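Long-range contact in L-lysine 6-oxidase (Marinomonas mediterranea, PDB 3WEU), which oxidises the side-chain amine of free L-lysine with a cysteine tryptophylquinone cofactor, releasing ammonium and antibacterial hydrogen peroxide: residues N82-W96 against R132-G146. Residues are numbered along the deposited sequence; the frame is centred on the assembly and turned at random.
Sequences NIEWTVHLANKKAAW and RQSLIIDLGPRSVSG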
loop_
_atom_site.group_PDB
_atom_site.type_symbol
_atom_site.label_atom_id
_atom_site.label_comp_id
_atom_site.label_asym_id
_atom_site.label_seq_id
_atom_site.Cartn_x
_atom_site.Cartn_y
_atom_site.Cartn_z
ATOM N N ASN A 82 15.781 11.784 -55.309
ATOM C CA ASN A 82 15.230 11.169 -54.089
ATOM C C ASN A 82 15.350 12.132 -52.950
ATOM O O ASN A 82 16.142 13.032 -53.025
ATOM C CB ASN A 82 15.977 9.906 -53.687
ATOM C CG ASN A 82 15.106 8.977 -52.827
ATOM O OD1 ASN A 82 13.888 9.156 -52.644
ATOM N ND2 ASN A 82 15.744 7.981 -52.296
ATOM N N ILE A 83 14.593 11.861 -51.895
ATOM C CA ILE A 83 14.632 12.626 -50.667
ATOM C C ILE A 83 14.459 11.560 -49.601
ATOM O O ILE A 83 13.451 10.925 -49.553
ATOM C CB ILE A 83 13.491 13.674 -50.596
ATOM C CG1 ILE A 83 13.662 14.716 -51.716
ATOM C CG2 ILE A 83 13.485 14.289 -49.206
ATOM C CD1 ILE A 83 12.504 15.759 -51.838
ATOM N N GLU A 84 15.460 11.415 -48.745
ATOM C CA GLU A 84 15.460 10.373 -47.750
ATOM C C GLU A 84 15.561 11.033 -46.408
ATOM O O GLU A 84 16.470 11.812 -46.158
ATOM C CB GLU A 84 16.620 9.433 -47.913
ATOM C CG GLU A 84 16.437 8.218 -47.035
ATOM C CD GLU A 84 17.449 7.116 -47.358
ATOM O OE1 GLU A 84 18.573 7.429 -47.813
ATOM O OE2 GLU A 84 17.075 5.956 -47.165
ATOM N N TRP A 85 14.627 10.682 -45.555
ATOM C CA TRP A 85 14.569 11.265 -44.248
ATOM C C TRP A 85 14.971 10.180 -43.295
ATOM O O TRP A 85 14.476 9.076 -43.405
ATOM C CB TRP A 85 13.094 11.655 -43.970
ATOM C CG TRP A 85 12.457 12.589 -44.932
ATOM C CD1 TRP A 85 11.702 12.282 -46.028
ATOM C CD2 TRP A 85 12.453 13.992 -44.826
ATOM N NE1 TRP A 85 11.242 13.423 -46.629
ATOM C CE2 TRP A 85 11.668 14.497 -45.889
ATOM C CE3 TRP A 85 13.002 14.884 -43.896
ATOM C CZ2 TRP A 85 11.464 15.853 -46.085
ATOM C CZ3 TRP A 85 12.779 16.204 -44.078
ATOM C CH2 TRP A 85 12.013 16.695 -45.165
ATOM N N THR A 86 15.835 10.496 -42.327
ATOM C CA THR A 86 16.241 9.582 -41.328
ATOM C C THR A 86 15.962 10.222 -39.996
ATOM O O THR A 86 16.438 11.312 -39.692
ATOM C CB THR A 86 17.742 9.247 -41.488
ATOM O OG1 THR A 86 17.895 8.569 -42.741
ATOM C CG2 THR A 86 18.180 8.383 -40.444
ATOM N N VAL A 87 15.120 9.569 -39.225
ATOM C CA VAL A 87 14.731 10.106 -37.929
ATOM C C VAL A 87 15.134 9.178 -36.836
ATOM O O VAL A 87 14.803 7.935 -36.844
ATOM C CB VAL A 87 13.202 10.316 -37.874
ATOM C CG1 VAL A 87 12.820 10.853 -36.497
ATOM C CG2 VAL A 87 12.763 11.228 -38.995
ATOM N N HIS A 88 15.857 9.731 -35.873
ATOM C CA HIS A 88 16.272 8.947 -34.756
ATOM C C HIS A 88 15.680 9.457 -33.421
ATOM O O HIS A 88 16.169 10.412 -32.849
ATOM C CB HIS A 88 17.824 8.876 -34.683
ATOM C CG HIS A 88 18.353 7.890 -33.670
ATOM N ND1 HIS A 88 19.715 7.652 -33.499
ATOM C CD2 HIS A 88 17.728 7.116 -32.760
ATOM C CE1 HIS A 88 19.886 6.761 -32.544
ATOM N NE2 HIS A 88 18.700 6.378 -32.111
ATOM N N LEU A 89 14.639 8.797 -32.948
ATOM C CA LEU A 89 13.945 9.180 -31.727
ATOM C C LEU A 89 14.416 8.260 -30.607
ATOM O O LEU A 89 14.725 7.087 -30.863
ATOM C CB LEU A 89 12.439 8.962 -31.919
ATOM C CG LEU A 89 11.744 9.726 -33.051
ATOM C CD1 LEU A 89 10.209 9.518 -32.986
ATOM C CD2 LEU A 89 12.103 11.187 -33.087
ATOM N N ALA A 90 14.466 8.753 -29.381
ATOM C CA ALA A 90 14.776 7.940 -28.197
ATOM C C ALA A 90 14.136 8.531 -26.951
ATOM O O ALA A 90 13.684 9.693 -26.943
ATOM C CB ALA A 90 16.297 7.822 -27.965
ATOM N N ASN A 91 13.993 7.694 -25.927
ATOM C CA ASN A 91 13.507 8.163 -24.656
ATOM C C ASN A 91 14.549 7.846 -23.662
ATOM O O ASN A 91 14.773 6.642 -23.334
ATOM C CB ASN A 91 12.204 7.437 -24.336
ATOM C CG ASN A 91 11.626 7.784 -22.989
ATOM O OD1 ASN A 91 12.301 7.821 -21.962
ATOM N ND2 ASN A 91 10.339 7.917 -22.972
ATOM N N LYS A 92 15.141 8.888 -23.101
ATOM C CA LYS A 92 16.197 8.700 -22.089
ATOM C C LYS A 92 15.725 8.886 -20.686
ATOM O O LYS A 92 16.569 8.951 -19.758
ATOM C CB LYS A 92 17.283 9.732 -22.356
ATOM C CG LYS A 92 18.302 9.373 -23.390
ATOM C CD LYS A 92 19.329 10.431 -23.452
ATOM C CE LYS A 92 20.542 10.154 -24.321
ATOM N NZ LYS A 92 21.546 11.243 -24.170
ATOM N N LYS A 93 14.401 9.002 -20.472
ATOM C CA LYS A 93 13.914 9.434 -19.199
ATOM C C LYS A 93 14.364 8.468 -18.052
ATOM O O LYS A 93 14.665 8.901 -16.967
ATOM C CB LYS A 93 12.394 9.473 -19.133
ATOM C CG LYS A 93 11.738 10.436 -20.103
ATOM C CD LYS A 93 10.232 10.465 -19.804
ATOM C CE LYS A 93 9.532 11.478 -20.714
ATOM N NZ LYS A 93 8.115 11.685 -20.374
ATOM N N ALA A 94 14.251 7.169 -18.281
ATOM C CA ALA A 94 14.573 6.196 -17.221
ATOM C C ALA A 94 16.076 6.229 -16.819
ATOM O O ALA A 94 16.436 5.778 -15.753
ATOM C CB ALA A 94 14.134 4.790 -17.582
ATOM N N ALA A 95 16.889 6.779 -17.671
ATOM C CA ALA A 95 18.316 6.897 -17.483
ATOM C C ALA A 95 18.753 8.244 -16.925
ATOM O O ALA A 95 19.924 8.403 -16.592
ATOM C CB ALA A 95 18.973 6.685 -18.827
ATOM N N TRP A 96 17.826 9.214 -16.793
ATOM C CA TRP A 96 18.197 10.523 -16.329
ATOM C C TRP A 96 18.038 10.696 -14.817
ATOM O O TRP A 96 17.708 9.766 -14.047
ATOM C CB TRP A 96 17.466 11.616 -17.146
ATOM C CG TRP A 96 18.222 13.007 -17.147
ATOM C CD1 TRP A 96 17.747 14.200 -16.704
ATOM C CD2 TRP A 96 19.562 13.247 -17.576
ATOM N NE1 TRP A 96 18.663 15.167 -16.853
ATOM C CE2 TRP A 96 19.816 14.607 -17.359
ATOM C CE3 TRP A 96 20.590 12.425 -18.088
ATOM C CZ2 TRP A 96 21.033 15.190 -17.656
ATOM C CZ3 TRP A 96 21.814 12.988 -18.352
ATOM C CH2 TRP A 96 22.022 14.372 -18.169
ATOM N N ARG A 132 22.960 1.615 -17.318
ATOM C CA ARG A 132 22.248 2.877 -17.536
ATOM C C ARG A 132 21.839 2.992 -18.989
ATOM O O ARG A 132 20.775 3.436 -19.289
ATOM C CB ARG A 132 23.116 4.081 -17.261
ATOM C CG ARG A 132 23.807 4.156 -15.916
ATOM C CD ARG A 132 22.852 4.312 -14.787
ATOM N NE ARG A 132 21.952 5.480 -14.914
ATOM C CZ ARG A 132 20.851 5.565 -14.203
ATOM N NH1 ARG A 132 20.587 4.611 -13.298
ATOM N NH2 ARG A 132 20.004 6.599 -14.374
ATOM N N GLN A 133 22.695 2.611 -19.907
ATOM C CA GLN A 133 22.350 2.740 -21.294
ATOM C C GLN A 133 21.155 1.847 -21.638
ATOM O O GLN A 133 20.341 2.214 -22.497
ATOM C CB GLN A 133 23.561 2.529 -22.231
ATOM C CG GLN A 133 23.246 2.681 -23.727
ATOM C CD GLN A 133 24.346 2.153 -24.639
ATOM O OE1 GLN A 133 24.580 0.945 -24.714
ATOM N NE2 GLN A 133 24.973 3.032 -25.370
ATOM N N SER A 134 20.951 0.743 -20.934
ATOM C CA SER A 134 19.883 -0.144 -21.350
ATOM C C SER A 134 18.521 0.366 -20.809
ATOM O O SER A 134 17.453 -0.080 -21.192
ATOM C CB SER A 134 20.198 -1.591 -20.958
ATOM O OG SER A 134 19.906 -1.704 -19.598
ATOM N N LEU A 135 18.587 1.353 -19.943
ATOM C CA LEU A 135 17.378 1.999 -19.439
ATOM C C LEU A 135 16.720 2.903 -20.506
ATOM O O LEU A 135 15.514 3.197 -20.403
ATOM C CB LEU A 135 17.711 2.830 -18.172
ATOM C CG LEU A 135 18.035 1.998 -16.916
ATOM C CD1 LEU A 135 18.564 2.952 -15.830
ATOM C CD2 LEU A 135 16.788 1.241 -16.459
ATOM N N ILE A 136 17.518 3.319 -21.491
ATOM C CA ILE A 136 17.099 4.185 -22.542
ATOM C C ILE A 136 16.220 3.348 -23.451
ATOM O O ILE A 136 16.487 2.154 -23.686
ATOM C CB ILE A 136 18.288 4.677 -23.385
ATOM C CG1 ILE A 136 19.275 5.413 -22.494
ATOM C CG2 ILE A 136 17.886 5.570 -24.565
ATOM C CD1 ILE A 136 20.477 5.928 -23.187
ATOM N N ILE A 137 15.163 3.965 -23.986
ATOM C CA ILE A 137 14.426 3.338 -25.054
ATOM C C ILE A 137 14.966 3.907 -26.331
ATOM O O ILE A 137 14.758 5.100 -26.646
ATOM C CB ILE A 137 12.907 3.554 -25.005
ATOM C CG1 ILE A 137 12.317 3.122 -23.678
ATOM C CG2 ILE A 137 12.218 2.746 -26.128
ATOM C CD1 ILE A 137 10.795 3.273 -23.579
ATOM N N ASP A 138 15.678 3.052 -27.088
ATOM C CA ASP A 138 16.362 3.411 -28.275
ATOM C C ASP A 138 16.342 2.221 -29.272
ATOM O O ASP A 138 16.967 1.151 -29.044
ATOM C CB ASP A 138 17.795 3.778 -27.927
ATOM C CG ASP A 138 18.640 4.124 -29.137
ATOM O OD1 ASP A 138 18.111 4.316 -30.260
ATOM O OD2 ASP A 138 19.881 4.276 -28.969
ATOM N N LEU A 139 15.618 2.408 -30.360
ATOM C CA LEU A 139 15.362 1.350 -31.327
ATOM C C LEU A 139 16.093 1.668 -32.578
ATOM O O LEU A 139 15.909 1.016 -33.590
ATOM C CB LEU A 139 13.879 1.236 -31.581
ATOM C CG LEU A 139 13.000 1.000 -30.356
ATOM C CD1 LEU A 139 11.554 0.799 -30.795
ATOM C CD2 LEU A 139 13.435 -0.171 -29.467
ATOM N N GLY A 140 16.980 2.659 -32.497
ATOM C CA GLY A 140 17.734 3.113 -33.658
ATOM C C GLY A 140 16.910 4.018 -34.546
ATOM O O GLY A 140 15.704 4.172 -34.281
ATOM N N PRO A 141 17.548 4.578 -35.580
ATOM C CA PRO A 141 17.068 5.403 -36.617
ATOM C C PRO A 141 16.247 4.550 -37.553
ATOM O O PRO A 141 16.353 3.303 -37.530
ATOM C CB PRO A 141 18.326 5.960 -37.266
ATOM C CG PRO A 141 19.363 4.912 -37.067
ATOM C CD PRO A 141 19.015 4.358 -35.721
ATOM N N ARG A 142 15.249 5.193 -38.135
ATOM C CA ARG A 142 14.534 4.608 -39.257
ATOM C C ARG A 142 14.636 5.625 -40.350
ATOM O O ARG A 142 14.773 6.828 -40.070
ATOM C CB ARG A 142 13.049 4.352 -38.944
ATOM C CG ARG A 142 12.693 3.318 -37.902
ATOM C CD ARG A 142 13.174 1.907 -38.234
ATOM N NE ARG A 142 12.973 1.000 -37.140
ATOM C CZ ARG A 142 13.768 0.889 -36.078
ATOM N NH1 ARG A 142 14.801 1.672 -35.930
ATOM N NH2 ARG A 142 13.473 0.046 -35.122
ATOM N N SER A 143 14.519 5.163 -41.599
ATOM C CA SER A 143 14.539 5.990 -42.812
ATOM C C SER A 143 13.302 5.739 -43.664
ATOM O O SER A 143 12.733 4.625 -43.696
ATOM C CB SER A 143 15.771 5.625 -43.634
ATOM O OG SER A 143 16.904 6.095 -42.909
ATOM N N VAL A 144 12.848 6.779 -44.314
ATOM C CA VAL A 144 11.754 6.676 -45.226
ATOM C C VAL A 144 12.077 7.540 -46.427
ATOM O O VAL A 144 12.724 8.561 -46.319
ATOM C CB VAL A 144 10.489 7.065 -44.418
ATOM C CG1 VAL A 144 10.360 8.578 -44.235
ATOM C CG2 VAL A 144 9.294 6.495 -44.990
ATOM N N SER A 145 11.604 7.124 -47.599
ATOM C CA SER A 145 11.695 7.895 -48.815
ATOM C C SER A 145 10.701 7.426 -49.832
ATOM O O SER A 145 10.168 6.308 -49.766
ATOM C CB SER A 145 13.053 7.767 -49.426
ATOM O OG SER A 145 13.323 6.399 -49.747
ATOM N N GLY A 146 10.432 8.279 -50.775
ATOM C CA GLY A 146 9.514 7.905 -51.853
ATOM C C GLY A 146 8.065 8.304 -51.577
ATOM O O GLY A 146 7.722 9.058 -50.627
HETATM O O HOH W 1 10.782 11.136 -50.070
HETATM O O HOH W 2 14.325 5.421 -47.448
HETATM O O HOH W 3 13.861 6.428 -34.634
HETATM O O HOH W 4 14.475 4.499 -31.912
HETATM O O HOH W 5 13.800 5.518 -20.829
HETATM O O HOH W 6 22.612 7.775 -16.553
#
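An antiparallel strand pair of the N-terminal domain joins residues 82-91 to 137-145, and it is broken midway around Gly140. On one side of the break Trp85 pairs with Val144 and Val87 with Arg142, each through two backbone hydrogen bonds. On the other side Asn91 and Ile137 form such a pair, with both N-to-O distances 2.8 Å. In the gap, two waters link Val87 O, Leu89 N and Leu89 O to Leu139 N and Gly140 O.

Side chains also span the break. With chi1 at -171°, the His88 side chain runs side by side with that of Pro141 and turns one ring face to it. Pro141 CD sits over the face of the His88 ring, 4.0 Å from the ring centroid, a CH-pi contact. His88 NE2 gives a nearly straight 2.8 Å hydrogen bond to Asp138 OD1, on its syn side but 31° out of the carboxylate plane. Gly140 N reaches the same oxygen from the opposite face, closing an Asx turn. Tyr162 OH bonds the other carboxylate oxygen, so both carboxylate oxygens of Asp138 have partners.

On the face shared with His88, Thr86 OG1 and Ser143 OG are hydrogen-bonded at 2.7 Å. Beyond the strands, Arg132 NH2 bonds Ala95 O at 2.9 Å from above the carbonyl plane. Strand 223-232 pairs with the other edge of 82-91. The contact is thus part of a larger mixed beta sheet, and its antiparallel pairing is interrupted at Gly140.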